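Local coordinates for protein ferulic acid decarboxylase 1 (Candida dubliniensis, PDB 4ZAD) that catalyses the reversible, non-oxidative decarboxylation of aromatic acrylic acids such as ferulic, coumaric and cinnamic acid, using a prenylated FMN cofactor with manganese, at residues A[267-272]-A[314-319]; A[217-222]-A[263-268]. All blocks are in the same frame, centred on the assembly; numbering follows the deposited sequence.

Both contacts are buried and lie within the Rift-related region, with centres about 8 Å apart, and they share D267 and C268. Interaction 1 joins the start of strand 270-277 to strand 317-319, which belongs to a different sheet; a buried carboxylate and two crossing methionines carry it. Interaction 2 sets strand 214-220 against the short strand 263-265 and the turn after it, and is almost wholly apolar, without a hydrogen bond between its segments. The turn of interaction 2 leads directly into the strand of interaction 1, and strands 270-277 and 214-220 are antiparallel neighbours, so the two contacts flank the same strand pair.

Interaction 1. Residues A[267-272]-A[314-319]; sequences DCEMVF and DQAIMP
The side chain of E269 lies against the backbone of A316 and I317: its CB and CG methylenes pack against the oxygen end of the I317 carbonyl, and its OE1 lies in front of the I317 N-H. E269 OE1 accepts a short hydrogen bond from I317 N, 2.6 Å away. The bond is bent, with 146° at the hydrogen, and meets the oxygen on its anti side, 19° out of the carboxylate plane. A chain that starts beside its own backbone N and folds again at chi2 (-79°) curls the acid back onto this amide. Two arginines grip the same group: R10 of helix 9-19 forms a salt bridge with OE1 and R313 one with OE2, which should favour the charged form in this buried setting. R10 also reaches the carbonyl oxygen of D314, tying the helix to the loop that leads into strand 317-319. E269 and M270 together face F220 on the adjacent antiparallel strand, a classic beta bulge at the start of strand 270-277. The bulge lets two consecutive side chains project toward 314-319, one polar and one apolar. In the fold it sits where the sheet of the central split-barrel domain, of the FMN-binding clan, meets the small mixed sheet of strands 22-25, 49-52, 69-71 and 317-319. M270 supplies the apolar half: its CG rests 3.8 Å from A316 CB, and after a bend at its last torsion its CE comes within 3.9 Å of M318 CB. The two methionine side chains cross at about a right angle, M318 lying also on F220 and M270 on L67. I317 turns its branches to F9 and I13 of helix 9-19 and to L71.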
ATOM      1  N   ASP A 267      21.917  33.195  10.655  1.00 28.97           N
ATOM      2  CA  ASP A 267      22.529  31.864  10.794  1.00 30.61           C
ATOM      3  C   ASP A 267      22.285  31.019   9.556  1.00 30.61           C
ATOM      4  O   ASP A 267      21.275  30.304   9.440  1.00 31.00           O
ATOM      5  CB  ASP A 267      22.001  31.127  12.039  1.00 31.21           C
ATOM      6  CG  ASP A 267      22.320  31.862  13.338  1.00 33.45           C
ATOM      7  OD1 ASP A 267      23.487  31.763  13.791  1.00 35.99           O
ATOM      8  OD2 ASP A 267      21.401  32.524  13.891  1.00 35.89           O
ATOM      9  N   CYS A 268      23.203  31.134   8.611  1.00 30.15           N
ATOM     10  CA  CYS A 268      23.223  30.236   7.473  1.00 29.85           C
ATOM     11  C   CYS A 268      24.618  29.662   7.460  1.00 30.35           C
ATOM     12  O   CYS A 268      25.500  30.174   8.161  1.00 30.69           O
ATOM     13  CB  CYS A 268      22.941  30.961   6.163  1.00 29.47           C
ATOM     14  SG  CYS A 268      21.379  31.775   6.075  1.00 26.99           S
ATOM     15  N   GLU A 269      24.822  28.605   6.686  1.00 30.36           N
ATOM     16  CA  GLU A 269      26.176  28.110   6.461  1.00 30.74           C
ATOM     17  C   GLU A 269      26.804  28.857   5.295  1.00 30.74           C
ATOM     18  O   GLU A 269      27.982  29.225   5.365  1.00 30.82           O
ATOM     19  CB  GLU A 269      26.181  26.602   6.213  1.00 30.72           C
ATOM     20  CG  GLU A 269      25.626  25.801   7.363  1.00 32.25           C
ATOM     21  CD  GLU A 269      26.634  25.636   8.506  1.00 35.88           C
ATOM     22  OE1 GLU A 269      27.769  25.148   8.268  1.00 38.56           O
ATOM     23  OE2 GLU A 269      26.296  25.973   9.655  1.00 37.56           O
ATOM     24  N   MET A 270      26.023  29.078   4.231  1.00 30.56           N
ATOM     25  CA  MET A 270      26.512  29.748   3.034  1.00 30.43           C
ATOM     26  C   MET A 270      25.370  30.475   2.381  1.00 30.49           C
ATOM     27  O   MET A 270      24.250  29.901   2.272  1.00 30.08           O
ATOM     28  CB  MET A 270      27.046  28.762   1.975  1.00 31.24           C
ATOM     29  CG  MET A 270      28.311  28.010   2.307  1.00 31.68           C
ATOM     30  SD  MET A 270      28.688  26.740   1.106  1.00 31.60           S
ATOM     31  CE  MET A 270      27.502  25.503   1.608  1.00 34.95           C
ATOM     32  N   VAL A 271      25.682  31.692   1.890  1.00 29.40           N
ATOM     33  CA  VAL A 271      24.739  32.510   1.146  1.00 28.68           C
ATOM     34  C   VAL A 271      25.342  32.838  -0.200  1.00 28.14           C
ATOM     35  O   VAL A 271      26.494  33.200  -0.291  1.00 28.89           O
ATOM     36  CB  VAL A 271      24.355  33.830   1.894  1.00 28.85           C
ATOM     37  CG1 VAL A 271      23.438  34.696   1.022  1.00 26.77           C
ATOM     38  CG2 VAL A 271      23.666  33.516   3.225  1.00 27.28           C
ATOM     39  N   PHE A 272      24.553  32.664  -1.247  1.00 27.70           N
ATOM     40  CA  PHE A 272      24.951  32.932  -2.614  1.00 27.21           C
ATOM     41  C   PHE A 272      24.094  34.139  -3.009  1.00 27.37           C
ATOM     42  O   PHE A 272      22.902  34.143  -2.741  1.00 26.63           O
ATOM     43  CB  PHE A 272      24.559  31.756  -3.509  1.00 27.26           C
ATOM     44  CG  PHE A 272      25.493  30.561  -3.471  1.00 27.81           C
ATOM     45  CD1 PHE A 272      26.355  30.309  -2.413  1.00 29.65           C
ATOM     46  CD2 PHE A 272      25.462  29.645  -4.495  1.00 29.31           C
ATOM     47  CE1 PHE A 272      27.196  29.193  -2.407  1.00 28.65           C
ATOM     48  CE2 PHE A 272      26.314  28.505  -4.480  1.00 30.08           C
ATOM     49  CZ  PHE A 272      27.168  28.299  -3.437  1.00 28.71           C
ATOM     50  N   ASP A 314      33.068  29.295   8.814  1.00 36.40           N
ATOM     51  CA  ASP A 314      34.069  28.248   8.991  1.00 37.02           C
ATOM     52  C   ASP A 314      33.384  26.908   8.849  1.00 37.28           C
ATOM     53  O   ASP A 314      32.353  26.654   9.463  1.00 37.84           O
ATOM     54  CB  ASP A 314      34.653  28.272  10.408  1.00 37.73           C
ATOM     55  CG  ASP A 314      35.649  29.392  10.636  1.00 39.00           C
ATOM     56  OD1 ASP A 314      36.245  29.890   9.656  1.00 41.73           O
ATOM     57  OD2 ASP A 314      35.838  29.754  11.820  1.00 40.92           O
ATOM     58  N   GLN A 315      33.948  26.060   8.022  1.00 37.56           N
ATOM     59  CA  GLN A 315      33.619  24.654   8.011  1.00 38.41           C
ATOM     60  C   GLN A 315      32.157  24.456   7.645  1.00 37.76           C
ATOM     61  O   GLN A 315      31.399  23.826   8.387  1.00 37.97           O
ATOM     62  CB  GLN A 315      33.971  24.010   9.370  1.00 38.76           C
ATOM     63  CG  GLN A 315      35.418  24.198   9.801  1.00 40.68           C
ATOM     64  CD  GLN A 315      35.885  23.070  10.714  1.00 43.74           C
ATOM     65  OE1 GLN A 315      35.331  22.861  11.804  1.00 44.65           O
ATOM     66  NE2 GLN A 315      36.903  22.338  10.277  1.00 42.64           N
ATOM     67  N   ALA A 316      31.781  24.994   6.492  1.00 36.98           N
ATOM     68  CA  ALA A 316      30.376  25.121   6.134  1.00 36.46           C
ATOM     69  C   ALA A 316      29.780  23.744   5.896  1.00 36.00           C
ATOM     70  O   ALA A 316      30.450  22.834   5.389  1.00 35.68           O
ATOM     71  CB  ALA A 316      30.184  26.041   4.898  1.00 36.33           C
ATOM     72  N   ILE A 317      28.522  23.586   6.297  1.00 34.89           N
ATOM     73  CA  ILE A 317      27.816  22.325   6.071  1.00 34.28           C
ATOM     74  C   ILE A 317      26.653  22.560   5.110  1.00 33.77           C
ATOM     75  O   ILE A 317      25.826  23.446   5.304  1.00 33.15           O
ATOM     76  CB  ILE A 317      27.308  21.679   7.387  1.00 34.10           C
ATOM     77  CG1 ILE A 317      28.478  21.450   8.353  1.00 34.19           C
ATOM     78  CG2 ILE A 317      26.624  20.362   7.101  1.00 32.24           C
ATOM     79  CD1 ILE A 317      28.032  21.381   9.831  1.00 34.36           C
ATOM     80  N   MET A 318      26.590  21.769   4.058  1.00 33.20           N
ATOM     81  CA  MET A 318      25.457  21.887   3.219  1.00 33.12           C
ATOM     82  C   MET A 318      24.436  20.779   3.389  1.00 32.09           C
ATOM     83  O   MET A 318      24.745  19.611   3.165  1.00 32.46           O
ATOM     84  CB  MET A 318      25.828  21.994   1.763  1.00 33.45           C
ATOM     85  CG  MET A 318      24.565  22.345   1.036  1.00 34.82           C
ATOM     86  SD  MET A 318      24.803  23.198  -0.447  1.00 40.64           S
ATOM     87  CE  MET A 318      25.308  21.782  -1.452  1.00 39.48           C
ATOM     88  N   PRO A 319      23.190  21.151   3.721  1.00 30.96           N
ATOM     89  CA  PRO A 319      22.174  20.138   3.665  1.00 30.39           C
ATOM     90  C   PRO A 319      21.776  19.852   2.230  1.00 30.14           C
ATOM     91  O   PRO A 319      21.951  20.687   1.330  1.00 29.59           O
ATOM     92  CB  PRO A 319      21.041  20.731   4.444  1.00 30.71           C
ATOM     93  CG  PRO A 319      21.208  22.192   4.300  1.00 31.38           C
ATOM     94  CD  PRO A 319      22.643  22.459   4.111  1.00 30.91           C
TER

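Interaction 2. Residues A[217-222]-A[263-268]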
ATOM      1  N   ALA A 217      18.979  35.804  -3.280  1.00 26.76           N
ATOM      2  CA  ALA A 217      19.930  35.119  -2.401  1.00 26.33           C
ATOM      3  C   ALA A 217      19.515  33.656  -2.373  1.00 26.00           C
ATOM      4  O   ALA A 217      18.358  33.329  -2.582  1.00 27.66           O
ATOM      5  CB  ALA A 217      19.958  35.709  -0.980  1.00 25.80           C
ATOM      6  N   LEU A 218      20.484  32.789  -2.186  1.00 25.35           N
ATOM      7  CA  LEU A 218      20.287  31.383  -2.137  1.00 24.93           C
ATOM      8  C   LEU A 218      21.047  30.966  -0.901  1.00 24.56           C
ATOM      9  O   LEU A 218      22.257  31.110  -0.864  1.00 24.23           O
ATOM     10  CB  LEU A 218      20.881  30.707  -3.375  1.00 25.15           C
ATOM     11  CG  LEU A 218      20.975  29.161  -3.251  1.00 25.83           C
ATOM     12  CD1 LEU A 218      19.530  28.516  -3.073  1.00 25.83           C
ATOM     13  CD2 LEU A 218      21.728  28.530  -4.401  1.00 24.75           C
ATOM     14  N   CYS A 219      20.335  30.453   0.103  1.00 24.58           N
ATOM     15  CA  CYS A 219      20.861  30.324   1.471  1.00 24.44           C
ATOM     16  C   CYS A 219      20.924  28.873   1.865  1.00 24.65           C
ATOM     17  O   CYS A 219      19.925  28.172   1.769  1.00 25.93           O
ATOM     18  CB  CYS A 219      19.982  31.105   2.446  1.00 24.05           C
ATOM     19  SG  CYS A 219      19.727  32.890   2.006  1.00 24.55           S
ATOM     20  N   PHE A 220      22.087  28.399   2.296  1.00 24.95           N
ATOM     21  CA  PHE A 220      22.230  26.969   2.706  1.00 24.71           C
ATOM     22  C   PHE A 220      22.423  26.865   4.206  1.00 24.34           C
ATOM     23  O   PHE A 220      23.096  27.712   4.811  1.00 24.03           O
ATOM     24  CB  PHE A 220      23.401  26.302   1.990  1.00 24.60           C
ATOM     25  CG  PHE A 220      23.274  26.317   0.509  1.00 24.40           C
ATOM     26  CD1 PHE A 220      22.469  25.413  -0.129  1.00 26.04           C
ATOM     27  CD2 PHE A 220      23.939  27.242  -0.241  1.00 25.71           C
ATOM     28  CE1 PHE A 220      22.322  25.448  -1.492  1.00 25.54           C
ATOM     29  CE2 PHE A 220      23.795  27.282  -1.604  1.00 25.07           C
ATOM     30  CZ  PHE A 220      22.994  26.386  -2.225  1.00 25.33           C
ATOM     31  N   GLY A 221      21.805  25.861   4.814  1.00 24.08           N
ATOM     32  CA  GLY A 221      21.897  25.694   6.261  1.00 24.39           C
ATOM     33  C   GLY A 221      21.185  26.787   7.022  1.00 24.43           C
ATOM     34  O   GLY A 221      21.618  27.226   8.064  1.00 25.21           O
ATOM     35  N   VAL A 222      20.064  27.224   6.493  1.00 24.91           N
ATOM     36  CA  VAL A 222      19.262  28.252   7.142  1.00 24.57           C
ATOM     37  C   VAL A 222      18.613  27.683   8.393  1.00 24.01           C
ATOM     38  O   VAL A 222      18.740  26.511   8.657  1.00 23.67           O
ATOM     39  CB  VAL A 222      18.144  28.741   6.202  1.00 24.78           C
ATOM     40  CG1 VAL A 222      18.741  29.133   4.781  1.00 23.99           C
ATOM     41  CG2 VAL A 222      17.077  27.692   6.117  1.00 23.42           C
ATOM     42  N   GLU A 263      17.472  40.616   2.521  1.00 32.14           N
ATOM     43  CA  GLU A 263      17.821  40.167   3.867  1.00 31.58           C
ATOM     44  C   GLU A 263      17.788  38.671   3.929  1.00 30.22           C
ATOM     45  O   GLU A 263      16.830  38.050   3.511  1.00 30.94           O
ATOM     46  CB  GLU A 263      16.818  40.698   4.887  1.00 31.92           C
ATOM     47  CG  GLU A 263      17.006  42.163   5.134  1.00 33.09           C
ATOM     48  CD  GLU A 263      15.906  42.777   5.954  1.00 33.91           C
ATOM     49  OE1 GLU A 263      14.816  42.137   6.094  1.00 35.75           O
ATOM     50  OE2 GLU A 263      16.154  43.915   6.439  1.00 33.77           O
ATOM     51  N   VAL A 264      18.811  38.102   4.522  1.00 29.11           N
ATOM     52  CA  VAL A 264      18.900  36.677   4.657  1.00 27.91           C
ATOM     53  C   VAL A 264      19.151  36.322   6.117  1.00 26.96           C
ATOM     54  O   VAL A 264      19.573  37.164   6.877  1.00 25.89           O
ATOM     55  CB  VAL A 264      20.007  36.181   3.768  1.00 28.47           C
ATOM     56  CG1 VAL A 264      19.664  36.523   2.311  1.00 27.75           C
ATOM     57  CG2 VAL A 264      21.350  36.786   4.190  1.00 27.76           C
ATOM     58  N   PRO A 265      18.848  35.079   6.524  1.00 26.87           N
ATOM     59  CA  PRO A 265      18.994  34.772   7.947  1.00 26.34           C
ATOM     60  C   PRO A 265      20.434  34.906   8.448  1.00 26.36           C
ATOM     61  O   PRO A 265      21.366  34.476   7.779  1.00 26.17           O
ATOM     62  CB  PRO A 265      18.526  33.315   8.056  1.00 26.73           C
ATOM     63  CG  PRO A 265      17.801  32.988   6.784  1.00 26.53           C
ATOM     64  CD  PRO A 265      18.332  33.933   5.740  1.00 26.75           C
ATOM     65  N   ALA A 266      20.603  35.508   9.625  1.00 26.63           N
ATOM     66  CA  ALA A 266      21.906  35.599  10.298  1.00 27.15           C
ATOM     67  C   ALA A 266      22.637  34.272  10.360  1.00 27.74           C
ATOM     68  O   ALA A 266      23.837  34.227  10.139  1.00 27.99           O
ATOM     69  CB  ALA A 266      21.737  36.157  11.708  1.00 27.11           C
ATOM     70  N   ASP A 267      21.917  33.195  10.655  1.00 28.97           N
ATOM     71  CA  ASP A 267      22.529  31.864  10.794  1.00 30.61           C
ATOM     72  C   ASP A 267      22.285  31.019   9.556  1.00 30.61           C
ATOM     73  O   ASP A 267      21.275  30.304   9.440  1.00 31.00           O
ATOM     74  CB  ASP A 267      22.001  31.127  12.039  1.00 31.21           C
ATOM     75  CG  ASP A 267      22.320  31.862  13.338  1.00 33.45           C
ATOM     76  OD1 ASP A 267      23.487  31.763  13.791  1.00 35.99           O
ATOM     77  OD2 ASP A 267      21.401  32.524  13.891  1.00 35.89           O
ATOM     78  N   CYS A 268      23.203  31.134   8.611  1.00 30.15           N
ATOM     79  CA  CYS A 268      23.223  30.236   7.473  1.00 29.85           C
ATOM     80  C   CYS A 268      24.618  29.662   7.460  1.00 30.35           C
ATOM     81  O   CYS A 268      25.500  30.174   8.161  1.00 30.69           O
ATOM     82  CB  CYS A 268      22.941  30.961   6.163  1.00 29.47           C
ATOM     83  SG  CYS A 268      21.379  31.775   6.075  1.00 26.99           S
TER
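Strands 217-220 and 263-265 run nearly parallel, their directions 7° apart, but at 8.3 Å between axes they pack through side chains and share no backbone hydrogen bond. Beyond the strand ends the backbones close up, V222 CA and C268 CA being 4.4 Å apart. V264 enters with CG1, which meets A217 CB at 3.4 Å and C219 SG at 3.6 Å, wedging one methyl between two alternate residues of the facing strand. That methyl lies beside its own backbone N (chi1 -62°), the rotation that turns it to the interface. C219 returns the contact: its sulphur lies against the flank of V264 and near P265 CD, while its CB packs against C268 SG at 3.9 Å. The two cysteine sulphurs, C219 SG and C268 SG, stay 4.5 Å apart, so no disulfide links them. Strand 263-265 pairs with 253-256 in a separate small sheet, and residues 266-268 then turn the chain into strand 270-277 of the split-barrel sheet. This reversal of the chain places 263-265 against strands 214-220 and 270-277, V264 also resting on V271. Past the strand end G221 adopts a positive phi (68°), and its carbonyl oxygen receives a CA-H···O contact from C268 CA at 3.5 Å. V222 comes next, its CG1 against C268 SG and its CB facing the ring of P265. The turn itself is held by loop side chains: H128 NE2 binds the carbonyl oxygen of P265 and S126 OG that of A266. The P265 ring also comes about 4 Å from the side chain of W175, one of the residues that bind the prenylated FMN.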